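Long-range contacts in COG1633: Uncharacterized conserved protein (Magnetospirillum magnetotacticum, PDB 2OH3), which is of uncharacterised function but binds a zinc ion in a rubrerythrin-like four-helix bundle of the ferritin clan: residues 9-14 with 64-69; 22-27 with 99-104. One frame throughout, in Å; residues are numbered along the deposited sequence.

Contact 1 (9-14 with 64-69)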
ATOM      1  N   PHE A   9      15.218 -12.372   5.106  1.00 36.55           N
ATOM      2  CA  PHE A   9      15.722 -11.026   5.418  1.00 36.98           C
ATOM      3  C   PHE A   9      15.986 -10.198   4.147  1.00 37.64           C
ATOM      4  O   PHE A   9      15.528  -9.056   4.033  1.00 38.53           O
ATOM      5  CB  PHE A   9      16.968 -11.094   6.287  1.00 37.29           C
ATOM      6  CG  PHE A   9      17.546  -9.736   6.653  1.00 36.54           C
ATOM      7  CD1 PHE A   9      17.055  -9.023   7.722  1.00 35.70           C
ATOM      8  CD2 PHE A   9      18.582  -9.183   5.912  1.00 36.86           C
ATOM      9  CE1 PHE A   9      17.579  -7.801   8.053  1.00 34.53           C
ATOM     10  CE2 PHE A   9      19.087  -7.949   6.226  1.00 35.75           C
ATOM     11  CZ  PHE A   9      18.613  -7.273   7.292  1.00 37.14           C
ATOM     12  N   LEU A  10      16.695 -10.789   3.185  1.00 37.10           N
ATOM     13  CA  LEU A  10      16.993 -10.100   1.944  1.00 36.90           C
ATOM     14  C   LEU A  10      15.706  -9.769   1.164  1.00 36.61           C
ATOM     15  O   LEU A  10      15.614  -8.697   0.583  1.00 37.96           O
ATOM     16  CB  LEU A  10      17.963 -10.909   1.105  1.00 36.65           C
ATOM     17  CG  LEU A  10      19.357 -11.060   1.763  1.00 35.59           C
ATOM     18  CD1 LEU A  10      20.228 -11.909   0.864  1.00 34.90           C
ATOM     19  CD2 LEU A  10      20.003  -9.692   2.060  1.00 36.04           C
ATOM     20  N   ALA A  11      14.710 -10.643   1.201  1.00 36.46           N
ATOM     21  CA  ALA A  11      13.404 -10.365   0.582  1.00 36.45           C
ATOM     22  C   ALA A  11      12.745  -9.180   1.229  1.00 37.59           C
ATOM     23  O   ALA A  11      12.177  -8.317   0.536  1.00 36.78           O
ATOM     24  CB  ALA A  11      12.476 -11.600   0.631  1.00 36.67           C
ATOM     25  N   HIS A  12      12.822  -9.110   2.554  1.00 38.44           N
ATOM     26  CA  HIS A  12      12.290  -7.964   3.265  1.00 38.72           C
ATOM     27  C   HIS A  12      13.040  -6.688   2.876  1.00 38.52           C
ATOM     28  O   HIS A  12      12.461  -5.678   2.472  1.00 39.04           O
ATOM     29  CB  HIS A  12      12.347  -8.171   4.773  1.00 38.61           C
ATOM     30  CG  HIS A  12      11.138  -8.840   5.338  1.00 40.67           C
ATOM     31  ND1 HIS A  12      10.966 -10.215   5.329  1.00 43.61           N
ATOM     32  CD2 HIS A  12      10.050  -8.331   5.968  1.00 42.08           C
ATOM     33  CE1 HIS A  12       9.821 -10.519   5.913  1.00 42.68           C
ATOM     34  NE2 HIS A  12       9.245  -9.396   6.304  1.00 42.53           N
ATOM     35  N   ALA A  13      14.349  -6.734   2.961  1.00 38.85           N
ATOM     36  CA  ALA A  13      15.145  -5.580   2.631  1.00 37.77           C
ATOM     37  C   ALA A  13      14.899  -5.049   1.218  1.00 38.58           C
ATOM     38  O   ALA A  13      14.772  -3.835   1.033  1.00 38.70           O
ATOM     39  CB  ALA A  13      16.626  -5.892   2.869  1.00 38.66           C
ATOM     40  N   ILE A  14      14.825  -5.923   0.212  1.00 38.15           N
ATOM     41  CA  ILE A  14      14.574  -5.487  -1.153  1.00 39.01           C
ATOM     42  C   ILE A  14      13.198  -4.827  -1.258  1.00 38.48           C
ATOM     43  O   ILE A  14      13.006  -3.819  -1.937  1.00 38.47           O
ATOM     44  CB  ILE A  14      14.617  -6.656  -2.154  1.00 39.28           C
ATOM     45  CG1 ILE A  14      16.038  -7.137  -2.308  1.00 41.91           C
ATOM     46  CG2 ILE A  14      14.146  -6.214  -3.521  1.00 43.04           C
ATOM     47  CD1 ILE A  14      16.161  -8.412  -3.139  1.00 43.65           C
ATOM     48  N   LEU A  64      20.351 -16.500  -3.665  1.00 41.01           N
ATOM     49  CA  LEU A  64      19.282 -17.183  -2.976  1.00 41.15           C
ATOM     50  C   LEU A  64      17.932 -17.150  -3.687  1.00 40.48           C
ATOM     51  O   LEU A  64      17.608 -16.210  -4.390  1.00 39.31           O
ATOM     52  CB  LEU A  64      19.153 -16.599  -1.580  1.00 41.49           C
ATOM     53  CG  LEU A  64      20.399 -16.670  -0.677  1.00 43.50           C
ATOM     54  CD1 LEU A  64      20.157 -15.931   0.641  1.00 45.05           C
ATOM     55  CD2 LEU A  64      20.806 -18.089  -0.380  1.00 45.58           C
ATOM     56  N   GLU A  65      17.146 -18.195  -3.471  1.00 40.47           N
ATOM     57  CA  GLU A  65      15.756 -18.193  -3.876  1.00 40.92           C
ATOM     58  C   GLU A  65      14.997 -17.397  -2.822  1.00 39.96           C
ATOM     59  O   GLU A  65      14.960 -17.794  -1.648  1.00 39.64           O
ATOM     60  CB  GLU A  65      15.231 -19.615  -3.951  1.00 41.24           C
ATOM     61  CG  GLU A  65      14.009 -19.746  -4.806  1.00 45.15           C
ATOM     62  CD  GLU A  65      13.257 -21.025  -4.534  1.00 49.20           C
ATOM     63  OE1 GLU A  65      13.901 -22.055  -4.204  1.00 51.25           O
ATOM     64  OE2 GLU A  65      12.012 -20.979  -4.646  1.00 53.59           O
ATOM     65  N   LEU A  66      14.416 -16.268  -3.219  1.00 39.78           N
ATOM     66  CA  LEU A  66      13.756 -15.398  -2.242  1.00 39.40           C
ATOM     67  C   LEU A  66      12.270 -15.731  -2.136  1.00 39.71           C
ATOM     68  O   LEU A  66      11.650 -16.053  -3.142  1.00 38.37           O
ATOM     69  CB  LEU A  66      13.932 -13.933  -2.631  1.00 40.10           C
ATOM     70  CG  LEU A  66      15.328 -13.301  -2.648  1.00 40.10           C
ATOM     71  CD1 LEU A  66      15.218 -11.796  -2.843  1.00 40.78           C
ATOM     72  CD2 LEU A  66      16.147 -13.583  -1.397  1.00 41.29           C
ATOM     73  N   PRO A  67      11.687 -15.659  -0.917  1.00 40.02           N
ATOM     74  CA  PRO A  67      10.245 -15.834  -0.834  1.00 40.71           C
ATOM     75  C   PRO A  67       9.538 -14.581  -1.305  1.00 41.55           C
ATOM     76  O   PRO A  67      10.058 -13.470  -1.155  1.00 41.32           O
ATOM     77  CB  PRO A  67       9.998 -16.097   0.664  1.00 40.86           C
ATOM     78  CG  PRO A  67      11.130 -15.439   1.373  1.00 40.61           C
ATOM     79  CD  PRO A  67      12.302 -15.424   0.406  1.00 40.12           C
ATOM     80  N   LYS A  68       8.383 -14.781  -1.916  1.00 42.39           N
ATOM     81  CA  LYS A  68       7.471 -13.700  -2.252  1.00 42.84           C
ATOM     82  C   LYS A  68       6.784 -13.299  -0.943  1.00 42.17           C
ATOM     83  O   LYS A  68       6.242 -14.145  -0.236  1.00 43.17           O
ATOM     84  CB  LYS A  68       6.439 -14.181  -3.297  1.00 43.37           C
ATOM     85  CG  LYS A  68       5.371 -13.143  -3.681  1.00 44.84           C
ATOM     86  CD  LYS A  68       4.415 -13.677  -4.748  1.00 44.76           C
ATOM     87  N   LEU A  69       6.852 -12.015  -0.618  1.00 40.67           N
ATOM     88  CA  LEU A  69       6.265 -11.444   0.590  1.00 39.64           C
ATOM     89  C   LEU A  69       4.878 -10.897   0.307  1.00 38.45           C
ATOM     90  O   LEU A  69       4.563 -10.542  -0.828  1.00 38.74           O
ATOM     91  CB  LEU A  69       7.111 -10.264   1.065  1.00 39.92           C
ATOM     92  CG  LEU A  69       8.559 -10.535   1.400  1.00 40.05           C
ATOM     93  CD1 LEU A  69       9.101  -9.283   2.049  1.00 41.25           C
ATOM     94  CD2 LEU A  69       8.681 -11.722   2.326  1.00 43.00           C
TER
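Leu64 meets Leu10 at the start of the loop 64-69, their side chains crossing at about a right angle with the two CD1 methyls 4.0 Å apart. Leu64 also rests on Leu6, one turn earlier on helix 6-33. Leu66 comes in opposite Ala11, where the two backbones are nearest, and spreads its methyls over the helix. Its CD1 lies 3.5 Å from CD1 of Ile14, while its CD2 sits 4.1 Å from CB of Leu10. With CG beside its backbone N (chi1 -65°), the forked end of Leu66 settles over CA of Ala11, between the side chains of Leu10 and Ile14. Pro67 follows, and the Ala11 methyl fits against its backbone and ring: Ala11 CB is 3.5 Å from Pro67 O and 3.8 Å from Pro67 CD. Leu69 completes the run. Its CD1 touches the carbonyl oxygen of Ala11 and also lies over one face of the His12 imidazole in a CH-pi contact, 3.9 Å from the ring centroid and only 11° off the normal. The ring is further fixed by a hydrogen bond from His12 ND1 to Glu8 O and by stacking with Tyr111 of helix 94-118.

The contact thus lays the extended chain that leaves helix 37-61 across one side of helix 6-33. No hydrogen bond joins the two segments, so their fit depends on apolar surface and on one methyl-to-ring contact. The small Ala11 side chain lets the loop backbone come close, and His12 ND1 finds its partner, Glu8 O, within the same helix.

Contact 2 (22-27 with 99-104)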
ATOM      1  N   GLU A  22       9.722   4.242  -4.486  1.00 37.94           N
ATOM      2  CA  GLU A  22       8.460   4.688  -5.046  1.00 38.75           C
ATOM      3  C   GLU A  22       7.782   5.750  -4.216  1.00 37.32           C
ATOM      4  O   GLU A  22       7.208   6.679  -4.759  1.00 37.39           O
ATOM      5  CB  GLU A  22       7.452   3.536  -5.138  1.00 40.41           C
ATOM      6  CG  GLU A  22       7.728   2.577  -6.242  1.00 44.91           C
ATOM      7  CD  GLU A  22       6.840   1.345  -6.150  1.00 52.23           C
ATOM      8  OE1 GLU A  22       5.708   1.458  -5.572  1.00 54.29           O
ATOM      9  OE2 GLU A  22       7.291   0.290  -6.685  1.00 54.83           O
ATOM     10  N   ARG A  23       7.783   5.575  -2.908  1.00 35.98           N
ATOM     11  CA  ARG A  23       7.054   6.496  -2.027  1.00 36.33           C
ATOM     12  C   ARG A  23       7.721   7.873  -1.949  1.00 36.10           C
ATOM     13  O   ARG A  23       7.051   8.907  -1.886  1.00 35.71           O
ATOM     14  CB  ARG A  23       6.964   5.945  -0.624  1.00 37.41           C
ATOM     15  CG  ARG A  23       6.146   4.647  -0.433  1.00 39.73           C
ATOM     16  CD  ARG A  23       4.665   4.820  -0.530  1.00 41.30           C
ATOM     17  NE  ARG A  23       4.222   5.141  -1.875  1.00 42.30           N
ATOM     18  CZ  ARG A  23       4.316   4.365  -2.950  1.00 45.34           C
ATOM     19  NH1 ARG A  23       4.817   3.148  -2.910  1.00 47.75           N
ATOM     20  NH2 ARG A  23       3.873   4.820  -4.107  1.00 49.49           N
ATOM     21  N   TYR A  24       9.040   7.856  -1.850  1.00 35.95           N
ATOM     22  CA  TYR A  24       9.845   9.088  -1.934  1.00 35.75           C
ATOM     23  C   TYR A  24       9.799   9.835  -3.258  1.00 35.32           C
ATOM     24  O   TYR A  24       9.780  11.044  -3.231  1.00 35.12           O
ATOM     25  CB  TYR A  24      11.275   8.806  -1.537  1.00 36.10           C
ATOM     26  CG  TYR A  24      11.487   8.742  -0.036  1.00 34.35           C
ATOM     27  CD1 TYR A  24      11.231   9.851   0.754  1.00 36.18           C
ATOM     28  CD2 TYR A  24      12.001   7.613   0.571  1.00 32.94           C
ATOM     29  CE1 TYR A  24      11.416   9.824   2.117  1.00 37.91           C
ATOM     30  CE2 TYR A  24      12.256   7.588   1.933  1.00 37.79           C
ATOM     31  CZ  TYR A  24      11.913   8.699   2.705  1.00 38.00           C
ATOM     32  OH  TYR A  24      12.123   8.742   4.052  1.00 38.04           O
ATOM     33  N   VAL A  25       9.814   9.148  -4.414  1.00 35.20           N
ATOM     34  CA  VAL A  25       9.635   9.831  -5.680  1.00 35.44           C
ATOM     35  C   VAL A  25       8.316  10.557  -5.681  1.00 35.51           C
ATOM     36  O   VAL A  25       8.220  11.717  -6.073  1.00 35.97           O
ATOM     37  CB  VAL A  25       9.708   8.876  -6.862  1.00 35.39           C
ATOM     38  CG1 VAL A  25       9.217   9.539  -8.130  1.00 37.24           C
ATOM     39  CG2 VAL A  25      11.158   8.402  -7.059  1.00 37.85           C
ATOM     40  N   GLU A  26       7.291   9.871  -5.206  1.00 34.93           N
ATOM     41  CA  GLU A  26       5.933  10.394  -5.104  1.00 35.22           C
ATOM     42  C   GLU A  26       5.871  11.640  -4.220  1.00 35.08           C
ATOM     43  O   GLU A  26       5.316  12.661  -4.619  1.00 32.25           O
ATOM     44  CB  GLU A  26       5.055   9.231  -4.608  1.00 36.36           C
ATOM     45  CG  GLU A  26       3.647   9.463  -4.455  1.00 41.32           C
ATOM     46  CD  GLU A  26       2.910   8.129  -4.190  1.00 46.89           C
ATOM     47  OE1 GLU A  26       2.956   7.649  -3.038  1.00 46.34           O
ATOM     48  OE2 GLU A  26       2.315   7.557  -5.141  1.00 51.15           O
ATOM     49  N   LEU A  27       6.485  11.573  -3.048  1.00 34.11           N
ATOM     50  CA  LEU A  27       6.550  12.731  -2.173  1.00 35.82           C
ATOM     51  C   LEU A  27       7.390  13.877  -2.772  1.00 35.42           C
ATOM     52  O   LEU A  27       7.006  15.046  -2.642  1.00 35.95           O
ATOM     53  CB  LEU A  27       7.084  12.354  -0.768  1.00 35.18           C
ATOM     54  CG  LEU A  27       6.277  11.409   0.132  1.00 36.76           C
ATOM     55  CD1 LEU A  27       7.134  11.046   1.321  1.00 35.83           C
ATOM     56  CD2 LEU A  27       4.962  12.018   0.583  1.00 38.61           C
ATOM     57  N   ARG A  99       6.700  14.012   8.218  1.00 33.50           N
ATOM     58  CA  ARG A  99       6.271  13.159   9.314  1.00 34.36           C
ATOM     59  C   ARG A  99       5.827  11.784   8.831  1.00 34.02           C
ATOM     60  O   ARG A  99       6.047  10.814   9.507  1.00 32.60           O
ATOM     61  CB  ARG A  99       5.147  13.815  10.092  1.00 35.08           C
ATOM     62  CG  ARG A  99       5.702  14.913  11.038  1.00 40.01           C
ATOM     63  CD  ARG A  99       4.780  15.322  12.185  1.00 47.80           C
ATOM     64  NE  ARG A  99       4.556  14.303  13.213  1.00 51.95           N
ATOM     65  CZ  ARG A  99       5.471  13.819  14.064  1.00 56.22           C
ATOM     66  NH1 ARG A  99       6.761  14.189  14.029  1.00 60.10           N
ATOM     67  NH2 ARG A  99       5.096  12.913  14.956  1.00 55.32           N
ATOM     68  N   TYR A 100       5.148  11.742   7.691  1.00 33.96           N
ATOM     69  CA  TYR A 100       4.717  10.486   7.069  1.00 35.43           C
ATOM     70  C   TYR A 100       5.960   9.672   6.699  1.00 34.30           C
ATOM     71  O   TYR A 100       6.078   8.438   6.952  1.00 33.08           O
ATOM     72  CB  TYR A 100       3.885  10.813   5.794  1.00 37.20           C
ATOM     73  CG  TYR A 100       3.493   9.596   4.965  1.00 38.64           C
ATOM     74  CD1 TYR A 100       2.792   8.551   5.543  1.00 39.67           C
ATOM     75  CD2 TYR A 100       3.827   9.501   3.622  1.00 40.29           C
ATOM     76  CE1 TYR A 100       2.442   7.428   4.821  1.00 39.93           C
ATOM     77  CE2 TYR A 100       3.467   8.380   2.883  1.00 40.33           C
ATOM     78  CZ  TYR A 100       2.770   7.360   3.501  1.00 40.56           C
ATOM     79  OH  TYR A 100       2.385   6.248   2.799  1.00 44.03           O
ATOM     80  N   ALA A 101       6.904  10.351   6.095  1.00 34.80           N
ATOM     81  CA  ALA A 101       8.146   9.666   5.679  1.00 34.02           C
ATOM     82  C   ALA A 101       8.881   9.145   6.897  1.00 34.27           C
ATOM     83  O   ALA A 101       9.293   7.996   6.960  1.00 34.96           O
ATOM     84  CB  ALA A 101       9.064  10.624   4.887  1.00 35.02           C
ATOM     85  N   ARG A 102       9.004   9.991   7.908  1.00 34.02           N
ATOM     86  CA  ARG A 102       9.618   9.576   9.154  1.00 34.28           C
ATOM     87  C   ARG A 102       8.982   8.340   9.821  1.00 34.83           C
ATOM     88  O   ARG A 102       9.707   7.484  10.309  1.00 32.98           O
ATOM     89  CB  ARG A 102       9.604  10.730  10.129  1.00 33.66           C
ATOM     90  CG  ARG A 102      10.343  10.426  11.406  1.00 36.64           C
ATOM     91  CD  ARG A 102      10.112  11.565  12.368  1.00 40.90           C
ATOM     92  NE  ARG A 102      10.606  11.207  13.680  1.00 44.26           N
ATOM     93  CZ  ARG A 102       9.837  10.908  14.727  1.00 45.95           C
ATOM     94  NH1 ARG A 102       8.509  10.918  14.622  1.00 46.69           N
ATOM     95  NH2 ARG A 102      10.419  10.581  15.881  1.00 46.79           N
ATOM     96  N   ASP A 103       7.652   8.330   9.949  1.00 35.59           N
ATOM     97  CA  ASP A 103       6.919   7.154  10.437  1.00 36.68           C
ATOM     98  C   ASP A 103       7.328   5.840   9.794  1.00 36.37           C
ATOM     99  O   ASP A 103       7.571   4.836  10.460  1.00 36.86           O
ATOM    100  CB  ASP A 103       5.427   7.332  10.193  1.00 37.68           C
ATOM    101  CG  ASP A 103       4.773   8.182  11.230  1.00 43.00           C
ATOM    102  OD1 ASP A 103       5.464   8.567  12.218  1.00 49.61           O
ATOM    103  OD2 ASP A 103       3.584   8.530  11.009  1.00 49.70           O
ATOM    104  N   ASN A 104       7.439   5.866   8.485  1.00 37.02           N
ATOM    105  CA  ASN A 104       7.811   4.687   7.746  1.00 36.51           C
ATOM    106  C   ASN A 104       9.292   4.345   7.752  1.00 37.10           C
ATOM    107  O   ASN A 104       9.643   3.185   7.687  1.00 37.67           O
ATOM    108  CB  ASN A 104       7.199   4.804   6.370  1.00 36.20           C
ATOM    109  CG  ASN A 104       5.721   4.733   6.441  1.00 37.26           C
ATOM    110  OD1 ASN A 104       5.191   3.666   6.697  1.00 36.21           O
ATOM    111  ND2 ASN A 104       5.024   5.884   6.292  1.00 36.16           N
TER
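Tyr24 and Leu27 reach across from helix 22-27 to Ala101 and Tyr100 on helix 99-104. The segments run nearly antiparallel, at 171°, with their axes 11.5 Å apart. Across this gap the Tyr24 ring approaches the Ala101 methyl obliquely, its CE1 3.7 Å from Ala101 CB and its OH as close. CG of Tyr24 lies anti to the carbonyl carbon (chi1 -80°), which carries the phenol across to helix 99-104. There its hydroxyl hydrogen-bonds to Glu105, a zinc ligand. Leu27 divides its branches: CD1 packs on Ala101 CB, whereas CD2 meets the edge of the Tyr100 ring, 4.1 Å from CD2 of that ring. Tyr100 leaves its helix with CG anti to the backbone N (chi1 174°), its hydroxyl pairing with Lys77 O, and Trp76 packs edge-to-face with both tyrosines. Beside this core, Arg23 NE bonds to Glu26 OE1 at 3.0 Å, in the guanidinium plane but above that of the carboxylate; Ser71 of the second subunit bonds to the same oxygen.

A phenylalanine in place of Tyr24 would probably leave Glu105 without its phenolic hydrogen-bond partner and freer to turn beside the zinc. The contact therefore pairs a buried apolar seam with a second-shell hydrogen bond, consistent with Tyr24 orienting a metal-binding carboxylate inside the bundle.

Both contacts draw on helix 6-33, contact 1 near its start and contact 2 farther along. Their centres lie 22 Å apart, and their nearest atoms, about 8 Å apart, do not touch. Contact 2 sits close to the metal site of Glu105, Glu135 and His138: the Tyr24 side chain is about 5 Å from the zinc and about 4 Å from a bound imidazole, probably from the crystallisation liquor. Contact 1 is more remote, its His12 side chain about 14 Å from the zinc. Thus 9-14 with 64-69 lays a connecting loop against helix 6-33 at one end of the bundle, whereas 22-27 with 99-104 joins two helices in its interior, beside the metal.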